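Local coordinates for protein formate-dependent phosphoribosylglycinamide formyltransferase (Mycobacterium tuberculosis H37Rv, PDB 6KHR) that belongs to the ATP-grasp superfamily of enzymes and is assembled as a pair of identical subunits, at residues W315-L323 with D339-V350; L375-V383 with V391-V399. All coordinates share one frame; numbering follows the deposited sequence.

Contact 1. Residues W315-L323 with D339-V350; sequences WVTVRSQRL and DTLMISPGAARV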
ATOM      1  N   TRP A 315      -1.321  -3.317 -10.852  1.00 38.52           N
ATOM      2  CA  TRP A 315      -2.080  -3.326  -9.600  1.00 36.56           C
ATOM      3  C   TRP A 315      -1.868  -4.592  -8.780  1.00 42.55           C
ATOM      4  O   TRP A 315      -1.969  -4.553  -7.550  1.00 39.24           O
ATOM      5  CB  TRP A 315      -3.578  -3.173  -9.875  1.00 36.41           C
ATOM      6  CG  TRP A 315      -4.011  -1.766  -9.952  1.00 36.40           C
ATOM      7  CD1 TRP A 315      -4.354  -1.077 -11.073  1.00 29.26           C
ATOM      8  CD2 TRP A 315      -4.138  -0.848  -8.855  1.00 39.16           C
ATOM      9  NE1 TRP A 315      -4.693   0.206 -10.744  1.00 34.70           N
ATOM     10  CE2 TRP A 315      -4.564   0.378  -9.393  1.00 34.39           C
ATOM     11  CE3 TRP A 315      -3.950  -0.954  -7.474  1.00 46.77           C
ATOM     12  CZ2 TRP A 315      -4.796   1.493  -8.602  1.00 34.23           C
ATOM     13  CZ3 TRP A 315      -4.195   0.151  -6.686  1.00 47.83           C
ATOM     14  CH2 TRP A 315      -4.616   1.362  -7.254  1.00 42.84           C
ATOM     15  N   VAL A 316      -1.597  -5.725  -9.432  1.00 39.51           N
ATOM     16  CA  VAL A 316      -1.360  -6.959  -8.680  1.00 36.76           C
ATOM     17  C   VAL A 316      -0.220  -6.781  -7.688  1.00 32.70           C
ATOM     18  O   VAL A 316      -0.227  -7.403  -6.617  1.00 36.33           O
ATOM     19  CB  VAL A 316      -1.090  -8.142  -9.644  1.00 35.11           C
ATOM     20  CG1 VAL A 316       0.148  -7.888 -10.497  1.00 39.50           C
ATOM     21  CG2 VAL A 316      -0.912  -9.425  -8.889  1.00 34.69           C
ATOM     22  N   THR A 317       0.753  -5.911  -8.002  1.00 37.15           N
ATOM     23  CA  THR A 317       1.945  -5.777  -7.167  1.00 43.71           C
ATOM     24  C   THR A 317       1.611  -5.260  -5.773  1.00 44.88           C
ATOM     25  O   THR A 317       2.349  -5.575  -4.827  1.00 37.52           O
ATOM     26  CB  THR A 317       3.011  -4.880  -7.833  1.00 35.60           C
ATOM     27  OG1 THR A 317       2.480  -3.575  -8.107  1.00 39.10           O
ATOM     28  CG2 THR A 317       3.532  -5.513  -9.135  1.00 25.08           C
ATOM     29  N   VAL A 318       0.481  -4.547  -5.616  1.00 45.89           N
ATOM     30  CA  VAL A 318       0.093  -4.018  -4.306  1.00 41.29           C
ATOM     31  C   VAL A 318       0.091  -5.125  -3.261  1.00 41.20           C
ATOM     32  O   VAL A 318       0.388  -4.880  -2.086  1.00 42.11           O
ATOM     33  CB  VAL A 318      -1.277  -3.296  -4.395  1.00 31.97           C
ATOM     34  CG1 VAL A 318      -1.833  -3.009  -3.026  1.00 28.30           C
ATOM     35  CG2 VAL A 318      -1.154  -1.993  -5.182  1.00 27.41           C
ATOM     36  N   ARG A 319      -0.185  -6.369  -3.677  1.00 36.01           N
ATOM     37  CA  ARG A 319      -0.168  -7.504  -2.763  1.00 36.63           C
ATOM     38  C   ARG A 319       0.839  -8.591  -3.105  1.00 37.72           C
ATOM     39  O   ARG A 319       1.138  -9.409  -2.230  1.00 43.35           O
ATOM     40  CB  ARG A 319      -1.557  -8.164  -2.678  1.00 37.04           C
ATOM     41  CG  ARG A 319      -2.591  -7.370  -1.914  1.00 26.62           C
ATOM     42  CD  ARG A 319      -2.171  -7.261  -0.460  1.00 31.68           C
ATOM     43  NE  ARG A 319      -2.989  -6.304   0.264  1.00 52.03           N
ATOM     44  CZ  ARG A 319      -2.608  -5.707   1.387  1.00 69.79           C
ATOM     45  NH1 ARG A 319      -1.416  -5.982   1.904  1.00 75.43           N
ATOM     46  NH2 ARG A 319      -3.412  -4.840   1.992  1.00 70.98           N
ATOM     47  N   SER A 320       1.364  -8.645  -4.331  1.00 33.72           N
ATOM     48  CA  SER A 320       2.236  -9.770  -4.675  1.00 31.03           C
ATOM     49  C   SER A 320       3.720  -9.479  -4.501  1.00 25.86           C
ATOM     50  O   SER A 320       4.517 -10.425  -4.454  1.00 31.92           O
ATOM     51  CB  SER A 320       1.989 -10.221  -6.110  1.00 33.68           C
ATOM     52  OG  SER A 320       1.901  -9.102  -6.968  1.00 42.46           O
ATOM     53  N   GLN A 321       4.116  -8.217  -4.394  1.00 25.86           N
ATOM     54  CA  GLN A 321       5.516  -7.863  -4.209  1.00 29.64           C
ATOM     55  C   GLN A 321       5.717  -7.222  -2.850  1.00 26.41           C
ATOM     56  O   GLN A 321       4.820  -6.557  -2.340  1.00 26.47           O
ATOM     57  CB  GLN A 321       6.010  -6.872  -5.279  1.00 37.96           C
ATOM     58  CG  GLN A 321       5.749  -7.288  -6.702  1.00 47.89           C
ATOM     59  CD  GLN A 321       6.640  -6.578  -7.683  1.00 44.37           C
ATOM     60  OE1 GLN A 321       7.265  -7.216  -8.518  1.00 52.15           O
ATOM     61  NE2 GLN A 321       6.707  -5.247  -7.591  1.00 34.31           N
ATOM     62  N   ARG A 322       6.915  -7.415  -2.282  1.00 26.76           N
ATOM     63  CA  ARG A 322       7.325  -6.645  -1.111  1.00 28.39           C
ATOM     64  C   ARG A 322       7.069  -5.149  -1.309  1.00 32.39           C
ATOM     65  O   ARG A 322       6.447  -4.497  -0.468  1.00 45.32           O
ATOM     66  CB  ARG A 322       8.803  -6.908  -0.806  1.00 28.88           C
ATOM     67  CG  ARG A 322       9.233  -6.520   0.592  1.00 33.22           C
ATOM     68  CD  ARG A 322      10.748  -6.689   0.795  1.00 37.14           C
ATOM     69  NE  ARG A 322      11.490  -5.574   0.201  1.00 45.02           N
ATOM     70  CZ  ARG A 322      11.856  -4.450   0.827  1.00 36.84           C
ATOM     71  NH1 ARG A 322      11.564  -4.231   2.092  1.00 30.01           N
ATOM     72  NH2 ARG A 322      12.533  -3.529   0.167  1.00 55.13           N
ATOM     73  N   LEU A 323       7.538  -4.588  -2.416  1.00 27.69           N
ATOM     74  CA  LEU A 323       7.335  -3.175  -2.749  1.00 34.84           C
ATOM     75  C   LEU A 323       6.422  -3.077  -3.970  1.00 38.43           C
ATOM     76  O   LEU A 323       6.735  -3.620  -5.036  1.00 35.96           O
ATOM     77  CB  LEU A 323       8.670  -2.481  -3.022  1.00 34.11           C
ATOM     78  CG  LEU A 323       9.704  -2.606  -1.892  1.00 39.65           C
ATOM     79  CD1 LEU A 323      10.987  -1.846  -2.187  1.00 31.08           C
ATOM     80  CD2 LEU A 323       9.114  -2.103  -0.605  1.00 54.61           C
ATOM     81  N   ASP A 339      14.361  -3.116  -4.409  1.00 48.15           N
ATOM     82  CA  ASP A 339      14.459  -4.518  -4.769  1.00 38.70           C
ATOM     83  C   ASP A 339      13.138  -4.892  -5.416  1.00 39.06           C
ATOM     84  O   ASP A 339      12.176  -4.124  -5.371  1.00 42.23           O
ATOM     85  CB  ASP A 339      14.769  -5.420  -3.558  1.00 54.08           C
ATOM     86  CG  ASP A 339      13.631  -5.450  -2.510  1.00 67.47           C
ATOM     87  OD1 ASP A 339      12.501  -5.877  -2.837  1.00 66.14           O
ATOM     88  OD2 ASP A 339      13.879  -5.070  -1.339  1.00 80.72           O
ATOM     89  N   THR A 340      13.088  -6.089  -6.001  1.00 28.52           N
ATOM     90  CA  THR A 340      11.905  -6.569  -6.694  1.00 33.29           C
ATOM     91  C   THR A 340      11.440  -7.914  -6.142  1.00 34.11           C
ATOM     92  O   THR A 340      10.791  -8.685  -6.845  1.00 38.97           O
ATOM     93  CB  THR A 340      12.144  -6.645  -8.206  1.00 52.82           C
ATOM     94  OG1 THR A 340      13.298  -7.455  -8.497  1.00 54.38           O
ATOM     95  CG2 THR A 340      12.329  -5.251  -8.786  1.00 47.23           C
ATOM     96  N   LEU A 341      11.698  -8.172  -4.861  1.00 40.71           N
ATOM     97  CA  LEU A 341      11.251  -9.404  -4.217  1.00 40.33           C
ATOM     98  C   LEU A 341       9.733  -9.559  -4.270  1.00 39.37           C
ATOM     99  O   LEU A 341       8.986  -8.603  -4.058  1.00 41.22           O
ATOM    100  CB  LEU A 341      11.706  -9.432  -2.760  1.00 42.21           C
ATOM    101  CG  LEU A 341      13.190  -9.136  -2.508  1.00 64.39           C
ATOM    102  CD1 LEU A 341      13.463  -8.921  -1.017  1.00 73.15           C
ATOM    103  CD2 LEU A 341      14.065 -10.247  -3.064  1.00 56.21           C
ATOM    104  N   MET A 342       9.289 -10.790  -4.503  1.00 45.87           N
ATOM    105  CA  MET A 342       7.878 -11.161  -4.485  1.00 42.39           C
ATOM    106  C   MET A 342       7.458 -11.743  -3.137  1.00 48.65           C
ATOM    107  O   MET A 342       8.164 -12.574  -2.553  1.00 39.76           O
ATOM    108  CB  MET A 342       7.573 -12.185  -5.583  1.00 34.69           C
ATOM    109  CG  MET A 342       7.646 -11.591  -6.958  1.00 38.59           C
ATOM    110  SD  MET A 342       6.689 -12.484  -8.170  1.00 59.99           S
ATOM    111  CE  MET A 342       5.046 -12.523  -7.445  1.00 45.59           C
ATOM    112  N   ILE A 343       6.292 -11.313  -2.657  1.00 47.65           N
ATOM    113  CA  ILE A 343       5.705 -11.924  -1.466  1.00 39.34           C
ATOM    114  C   ILE A 343       5.196 -13.328  -1.788  1.00 43.02           C
ATOM    115  O   ILE A 343       5.495 -14.298  -1.088  1.00 31.05           O
ATOM    116  CB  ILE A 343       4.563 -11.041  -0.926  1.00 35.12           C
ATOM    117  CG1 ILE A 343       5.084  -9.708  -0.384  1.00 39.65           C
ATOM    118  CG2 ILE A 343       3.781 -11.776   0.167  1.00 28.36           C
ATOM    119  CD1 ILE A 343       3.922  -8.750  -0.033  1.00 29.00           C
ATOM    120  N   SER A 344       4.429 -13.453  -2.864  1.00 40.70           N
ATOM    121  CA  SER A 344       3.646 -14.644  -3.154  1.00 42.06           C
ATOM    122  C   SER A 344       2.963 -14.441  -4.509  1.00 39.97           C
ATOM    123  O   SER A 344       2.777 -13.298  -4.937  1.00 31.50           O
ATOM    124  CB  SER A 344       2.605 -14.902  -2.055  1.00 32.96           C
ATOM    125  OG  SER A 344       1.351 -15.270  -2.593  1.00 39.61           O
ATOM    126  N   PRO A 345       2.605 -15.522  -5.206  1.00 32.34           N
ATOM    127  CA  PRO A 345       1.795 -15.359  -6.425  1.00 26.61           C
ATOM    128  C   PRO A 345       0.518 -14.578  -6.129  1.00 28.77           C
ATOM    129  O   PRO A 345      -0.003 -14.596  -5.006  1.00 26.59           O
ATOM    130  CB  PRO A 345       1.492 -16.802  -6.857  1.00 26.51           C
ATOM    131  CG  PRO A 345       2.618 -17.659  -6.217  1.00 26.83           C
ATOM    132  CD  PRO A 345       2.939 -16.934  -4.908  1.00 28.32           C
ATOM    133  N   GLY A 346       0.005 -13.869  -7.143  1.00 28.22           N
ATOM    134  CA  GLY A 346      -1.198 -13.086  -6.951  1.00 26.05           C
ATOM    135  C   GLY A 346      -1.920 -12.849  -8.257  1.00 30.82           C
ATOM    136  O   GLY A 346      -1.403 -13.139  -9.330  1.00 38.27           O
ATOM    137  N   ALA A 347      -3.137 -12.319  -8.153  1.00 26.14           N
ATOM    138  CA  ALA A 347      -3.874 -11.894  -9.337  1.00 32.53           C
ATOM    139  C   ALA A 347      -4.709 -10.680  -8.998  1.00 32.01           C
ATOM    140  O   ALA A 347      -5.007 -10.404  -7.834  1.00 26.44           O
ATOM    141  CB  ALA A 347      -4.789 -12.994  -9.897  1.00 28.74           C
ATOM    142  N   ALA A 348      -5.100  -9.955 -10.032  1.00 28.51           N
ATOM    143  CA  ALA A 348      -5.908  -8.772  -9.822  1.00 29.11           C
ATOM    144  C   ALA A 348      -6.934  -8.655 -10.932  1.00 32.91           C
ATOM    145  O   ALA A 348      -6.774  -9.184 -12.033  1.00 31.72           O
ATOM    146  CB  ALA A 348      -5.048  -7.502  -9.758  1.00 26.25           C
ATOM    147  N   ARG A 349      -7.990  -7.928 -10.629  1.00 38.24           N
ATOM    148  CA  ARG A 349      -9.024  -7.653 -11.606  1.00 41.54           C
ATOM    149  C   ARG A 349      -9.392  -6.194 -11.447  1.00 37.21           C
ATOM    150  O   ARG A 349      -9.855  -5.788 -10.376  1.00 44.35           O
ATOM    151  CB  ARG A 349     -10.230  -8.569 -11.403  1.00 44.78           C
ATOM    152  CG  ARG A 349     -10.109  -9.827 -12.224  1.00 46.45           C
ATOM    153  CD  ARG A 349     -11.162 -10.844 -11.914  1.00 47.11           C
ATOM    154  NE  ARG A 349     -10.813 -12.113 -12.537  1.00 53.65           N
ATOM    155  CZ  ARG A 349     -11.382 -12.585 -13.639  1.00 49.25           C
ATOM    156  NH1 ARG A 349     -12.354 -11.895 -14.214  1.00 41.71           N
ATOM    157  NH2 ARG A 349     -10.996 -13.751 -14.139  1.00 64.64           N
ATOM    158  N   VAL A 350      -9.133  -5.400 -12.480  1.00 37.82           N
ATOM    159  CA  VAL A 350      -9.504  -3.995 -12.469  1.00 51.06           C
ATOM    160  C   VAL A 350     -10.868  -3.874 -13.126  1.00 54.44           C
ATOM    161  O   VAL A 350     -11.013  -4.159 -14.318  1.00 52.71           O
ATOM    162  CB  VAL A 350      -8.458  -3.120 -13.174  1.00 55.98           C
ATOM    163  CG1 VAL A 350      -8.900  -1.659 -13.150  1.00 50.56           C
ATOM    164  CG2 VAL A 350      -7.092  -3.266 -12.503  1.00 48.54           C
TER
HETATM  165  O   HOH W   1       8.982  -8.917  -8.635  1.00 38.51           O
HETATM  166  O   HOH W   2       9.314  -5.786  -4.422  1.00 47.10           O
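V316 packs on the backbone of G346 and on A348: CG2 is 3.6 Å from G346 C, and CB lies 4.0 Å from A348 CB. With chi1 61°, which puts CG1 between the backbone N and the carbonyl carbon, CG2 falls anti to that N. W315 and, one helical turn on, S320 extend this packing, with W315 CD1 3.8 Å from V350 CG2 and S320 CB 3.4 Å from S344 O. This packed half sets the helix 317-320, inside the ATP-grasp region, against strand 346-350 of the large antiparallel sheet. Where Q321 leaves helical geometry it makes a single bridge to M342, flanked by bonds from I343 N to S320 O (2.7 Å, donor above the carbonyl plane) and from R322 N to L341 O (3.0 Å, 149°). The outer half is more polar; L341 is exposed but also borders the second subunit. R322 NH2 forms a salt bridge with D339 OD2, the planes 45° apart, and NE adds a straight but weak bond to OD1 (3.2 Å). L323 CD2 lies over one guanidinium face, offset toward the rim, NH1 reaches S380 of that second subunit, and a water accepts from L323 N and probably donates to L341 O.

Contact 2. Residues L375-V383 with V391-V399; sequences LGVPESDVV and VALATAPEV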
ATOM      1  N   LEU A 375     -14.711 -10.107   0.689  1.00 40.17           N
ATOM      2  CA  LEU A 375     -13.583 -10.335   1.619  1.00 38.25           C
ATOM      3  C   LEU A 375     -13.708 -11.661   2.349  1.00 35.94           C
ATOM      4  O   LEU A 375     -12.891 -11.948   3.147  1.00 47.25           O
ATOM      5  CB  LEU A 375     -13.527  -9.187   2.616  1.00 33.20           C
ATOM      6  CG  LEU A 375     -12.522  -8.085   2.339  1.00 40.63           C
ATOM      7  CD1 LEU A 375     -11.856  -8.263   1.007  1.00 29.35           C
ATOM      8  CD2 LEU A 375     -13.200  -6.757   2.414  1.00 44.52           C
ATOM      9  N   GLY A 376     -14.700 -12.454   2.033  1.00 31.51           N
ATOM     10  CA  GLY A 376     -14.832 -13.780   2.639  1.00 32.07           C
ATOM     11  C   GLY A 376     -13.935 -14.763   1.940  1.00 43.31           C
ATOM     12  O   GLY A 376     -13.646 -15.777   2.518  1.00 46.74           O
ATOM     13  N   VAL A 377     -13.540 -14.448   0.718  1.00 38.62           N
ATOM     14  CA  VAL A 377     -12.591 -15.239  -0.094  1.00 41.96           C
ATOM     15  C   VAL A 377     -11.220 -15.164   0.551  1.00 47.03           C
ATOM     16  O   VAL A 377     -10.752 -14.095   0.779  1.00 33.61           O
ATOM     17  CB  VAL A 377     -12.540 -14.643  -1.502  1.00 47.24           C
ATOM     18  CG1 VAL A 377     -11.380 -15.168  -2.304  1.00 30.24           C
ATOM     19  CG2 VAL A 377     -13.839 -14.820  -2.234  1.00 42.10           C
ATOM     20  N   PRO A 378     -10.562 -16.291   0.842  1.00 55.03           N
ATOM     21  CA  PRO A 378      -9.239 -16.281   1.443  1.00 46.02           C
ATOM     22  C   PRO A 378      -8.119 -15.534   0.708  1.00 52.79           C
ATOM     23  O   PRO A 378      -8.058 -15.560  -0.457  1.00 46.34           O
ATOM     24  CB  PRO A 378      -8.867 -17.750   1.564  1.00 31.10           C
ATOM     25  CG  PRO A 378      -9.853 -18.469   0.718  1.00 34.96           C
ATOM     26  CD  PRO A 378     -11.094 -17.621   0.682  1.00 40.48           C
ATOM     27  N   GLU A 379      -7.301 -14.822   1.481  1.00 52.28           N
ATOM     28  CA  GLU A 379      -6.119 -14.026   1.079  1.00 33.33           C
ATOM     29  C   GLU A 379      -6.532 -12.928   0.118  1.00 35.95           C
ATOM     30  O   GLU A 379      -5.762 -12.576  -0.698  1.00 38.87           O
ATOM     31  CB  GLU A 379      -5.048 -14.910   0.458  1.00 53.94           C
ATOM     32  CG  GLU A 379      -4.145 -15.628   1.423  1.00 72.53           C
ATOM     33  CD  GLU A 379      -3.013 -16.421   0.795  1.00 86.50           C
ATOM     34  OE1 GLU A 379      -2.015 -15.834   0.396  1.00 85.44           O
ATOM     35  OE2 GLU A 379      -3.124 -17.630   0.736  1.00 89.27           O
ATOM     36  N   SER A 380      -7.697 -12.366   0.304  1.00 28.71           N
ATOM     37  CA  SER A 380      -8.200 -11.363  -0.638  1.00 37.35           C
ATOM     38  C   SER A 380      -8.073  -9.941  -0.106  1.00 45.91           C
ATOM     39  O   SER A 380      -7.935  -9.742   1.061  1.00 45.35           O
ATOM     40  CB  SER A 380      -9.590 -11.702  -1.034  1.00 33.78           C
ATOM     41  OG  SER A 380     -10.476 -11.666   0.050  1.00 37.58           O
ATOM     42  N   ASP A 381      -8.053  -9.006  -1.028  1.00 46.22           N
ATOM     43  CA  ASP A 381      -8.021  -7.575  -0.701  1.00 52.08           C
ATOM     44  C   ASP A 381      -8.815  -6.832  -1.759  1.00 45.58           C
ATOM     45  O   ASP A 381      -9.105  -7.359  -2.780  1.00 51.38           O
ATOM     46  CB  ASP A 381      -6.608  -7.039  -0.540  1.00 69.01           C
ATOM     47  CG  ASP A 381      -6.528  -5.905   0.461  1.00 93.22           C
ATOM     48  OD1 ASP A 381      -7.563  -5.554   1.037  1.00 99.27           O
ATOM     49  OD2 ASP A 381      -5.438  -5.381   0.646  1.00 97.19           O
ATOM     50  N   VAL A 382      -9.069  -5.573  -1.477  1.00 34.02           N
ATOM     51  CA  VAL A 382      -9.878  -4.739  -2.391  1.00 42.78           C
ATOM     52  C   VAL A 382      -9.434  -3.282  -2.266  1.00 44.78           C
ATOM     53  O   VAL A 382      -8.903  -2.952  -1.274  1.00 57.02           O
ATOM     54  CB  VAL A 382     -11.358  -4.977  -2.059  1.00 46.26           C
ATOM     55  CG1 VAL A 382     -12.230  -3.763  -2.145  1.00 43.36           C
ATOM     56  CG2 VAL A 382     -11.939  -6.058  -2.901  1.00 33.70           C
ATOM     57  N   VAL A 383      -9.510  -2.515  -3.345  1.00 44.01           N
ATOM     58  CA  VAL A 383      -9.227  -1.058  -3.351  1.00 44.71           C
ATOM     59  C   VAL A 383     -10.420  -0.395  -4.031  1.00 44.71           C
ATOM     60  O   VAL A 383     -10.524  -0.537  -5.203  1.00 47.07           O
ATOM     61  CB  VAL A 383      -7.925  -0.736  -4.092  1.00 45.42           C
ATOM     62  CG1 VAL A 383      -7.456   0.665  -3.798  1.00 52.32           C
ATOM     63  CG2 VAL A 383      -6.827  -1.701  -3.765  1.00 39.70           C
ATOM     64  N   VAL A 391     -10.476  -2.407  -7.536  1.00 45.40           N
ATOM     65  CA  VAL A 391      -9.522  -3.470  -7.808  1.00 46.18           C
ATOM     66  C   VAL A 391      -9.801  -4.628  -6.866  1.00 38.76           C
ATOM     67  O   VAL A 391      -9.857  -4.446  -5.642  1.00 35.26           O
ATOM     68  CB  VAL A 391      -8.067  -2.988  -7.656  1.00 48.51           C
ATOM     69  CG1 VAL A 391      -7.117  -4.134  -7.944  1.00 50.04           C
ATOM     70  CG2 VAL A 391      -7.781  -1.786  -8.572  1.00 47.19           C
ATOM     71  N   ALA A 392      -9.967  -5.815  -7.431  1.00 35.86           N
ATOM     72  CA  ALA A 392     -10.089  -7.040  -6.651  1.00 33.09           C
ATOM     73  C   ALA A 392      -8.741  -7.744  -6.645  1.00 37.76           C
ATOM     74  O   ALA A 392      -8.088  -7.852  -7.691  1.00 42.40           O
ATOM     75  CB  ALA A 392     -11.159  -7.960  -7.235  1.00 28.53           C
ATOM     76  N   LEU A 393      -8.313  -8.207  -5.464  1.00 35.65           N
ATOM     77  CA  LEU A 393      -6.993  -8.809  -5.341  1.00 31.18           C
ATOM     78  C   LEU A 393      -7.046 -10.078  -4.514  1.00 33.08           C
ATOM     79  O   LEU A 393      -7.775 -10.154  -3.525  1.00 30.91           O
ATOM     80  CB  LEU A 393      -5.993  -7.842  -4.703  1.00 34.06           C
ATOM     81  CG  LEU A 393      -5.838  -6.480  -5.378  1.00 40.95           C
ATOM     82  CD1 LEU A 393      -5.662  -5.379  -4.336  1.00 26.79           C
ATOM     83  CD2 LEU A 393      -4.655  -6.514  -6.289  1.00 28.83           C
ATOM     84  N   ALA A 394      -6.240 -11.055  -4.906  1.00 27.17           N
ATOM     85  CA  ALA A 394      -6.027 -12.250  -4.115  1.00 27.42           C
ATOM     86  C   ALA A 394      -4.576 -12.680  -4.261  1.00 40.60           C
ATOM     87  O   ALA A 394      -3.934 -12.411  -5.281  1.00 46.33           O
ATOM     88  CB  ALA A 394      -6.930 -13.385  -4.563  1.00 29.41           C
ATOM     89  N   THR A 395      -4.065 -13.350  -3.236  1.00 27.34           N
ATOM     90  CA  THR A 395      -2.820 -14.086  -3.363  1.00 39.68           C
ATOM     91  C   THR A 395      -3.085 -15.528  -2.974  1.00 33.65           C
ATOM     92  O   THR A 395      -4.148 -15.855  -2.473  1.00 33.97           O
ATOM     93  CB  THR A 395      -1.699 -13.475  -2.506  1.00 41.25           C
ATOM     94  OG1 THR A 395      -2.141 -13.365  -1.145  1.00 37.57           O
ATOM     95  CG2 THR A 395      -1.276 -12.082  -3.076  1.00 26.70           C
ATOM     96  N   ALA A 396      -2.099 -16.385  -3.191  1.00 33.98           N
ATOM     97  CA  ALA A 396      -2.220 -17.826  -3.020  1.00 28.33           C
ATOM     98  C   ALA A 396      -0.853 -18.456  -3.210  1.00 34.96           C
ATOM     99  O   ALA A 396       0.061 -17.812  -3.760  1.00 33.18           O
ATOM    100  CB  ALA A 396      -3.193 -18.413  -4.040  1.00 31.42           C
ATOM    101  N   PRO A 397      -0.662 -19.702  -2.784  1.00 28.89           N
ATOM    102  CA  PRO A 397       0.587 -20.401  -3.127  1.00 28.93           C
ATOM    103  C   PRO A 397       0.732 -20.664  -4.601  1.00 28.54           C
ATOM    104  O   PRO A 397       1.846 -20.952  -5.041  1.00 38.96           O
ATOM    105  CB  PRO A 397       0.505 -21.714  -2.340  1.00 29.79           C
ATOM    106  CG  PRO A 397      -0.466 -21.453  -1.245  1.00 30.16           C
ATOM    107  CD  PRO A 397      -1.441 -20.409  -1.758  1.00 30.10           C
ATOM    108  N   GLU A 398      -0.335 -20.582  -5.395  1.00 38.31           N
ATOM    109  CA  GLU A 398      -0.213 -20.769  -6.837  1.00 28.06           C
ATOM    110  C   GLU A 398      -1.011 -19.714  -7.577  1.00 29.58           C
ATOM    111  O   GLU A 398      -2.059 -19.247  -7.105  1.00 36.41           O
ATOM    112  CB  GLU A 398      -0.679 -22.146  -7.289  1.00 36.46           C
ATOM    113  CG  GLU A 398       0.294 -23.253  -7.001  1.00 35.71           C
ATOM    114  CD  GLU A 398       0.240 -23.692  -5.550  1.00 60.24           C
ATOM    115  OE1 GLU A 398      -0.883 -23.819  -4.988  1.00 64.81           O
ATOM    116  OE2 GLU A 398       1.328 -23.889  -4.968  1.00 68.05           O
ATOM    117  N   VAL A 399      -0.494 -19.344  -8.752  1.00 30.59           N
ATOM    118  CA  VAL A 399      -1.158 -18.337  -9.575  1.00 38.31           C
ATOM    119  C   VAL A 399      -2.568 -18.785  -9.905  1.00 36.80           C
ATOM    120  O   VAL A 399      -3.507 -17.979  -9.909  1.00 33.24           O
ATOM    121  CB  VAL A 399      -0.336 -18.054 -10.851  1.00 34.55           C
ATOM    122  CG1 VAL A 399      -1.115 -17.169 -11.797  1.00 29.28           C
ATOM    123  CG2 VAL A 399       0.965 -17.396 -10.481  1.00 46.37           C
TER
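V391 pairs with V383 through two backbone bonds, V391 N to V383 O and V383 N to V391 O, both 3.0 Å, while their CB atoms sit side by side on one face of the sheet, the face that W315 also packs against. The strand axes run at 159° to each other, so this is an antiparallel hairpin. A392, opposite V382, is a non-hydrogen-bonded pair, and its methyl turns to the other face, where V409 of helix 399-413 lies. L393 returns to hydrogen bonding: D381 N donates to L393 O (2.8 Å) and L393 N to D381 O (2.9 Å). With CG beside its own backbone N, L393 carries CD1 to 3.9 Å from V383 CG2, a contact between side chains of one face. A394 opposes S380, and its CA makes a CA-H...O contact of 3.4 Å with E379 O. T395 is gripped twice, its N donating to E379 O (3.1 Å) and its OG1 to E379 OE1 (2.9 Å), the hydroxyl arriving on the anti side and well out of the carboxylate plane. E379 sits in a type II turn from V377 to S380 with a positive phi of 61°, and its carboxylate is placed by a chi1 of -82° followed by an extended chain; S380 OG donates back to V377 O. Past T395, P397 only grazes the glutamate. R405 pairs with E379 OE2 and also bonds T395 O, so the carboxylate has one oxygen on a hydroxyl and the other on a cation, which would favour an ionised glutamate and fix the rotation of its carboxylate at this end of the hairpin.

Overall arrangement
From the N-terminal side, contact 1 comes first: 315-323 meets 339-350 and closes a loop of 15 residues that holds helix 325-334. Contact 2 follows, with 375-383 and 391-399 closing the much shorter hairpin loop. They are in series, neither nested nor crossed, yet their centres lie about 11 Å apart. Strands 346-351 and 390-395 are antiparallel neighbours in one sheet, joined by a probable hydrogen bond from R349 N to A392 O (2.9 Å). R319 NH2 forms a salt bridge with D381 OD2, whose poorly ordered side chain also pairs through OD1 with R331 of the second subunit. Together they tie helix 317-320 to the edge of the sheet ending at 380-384.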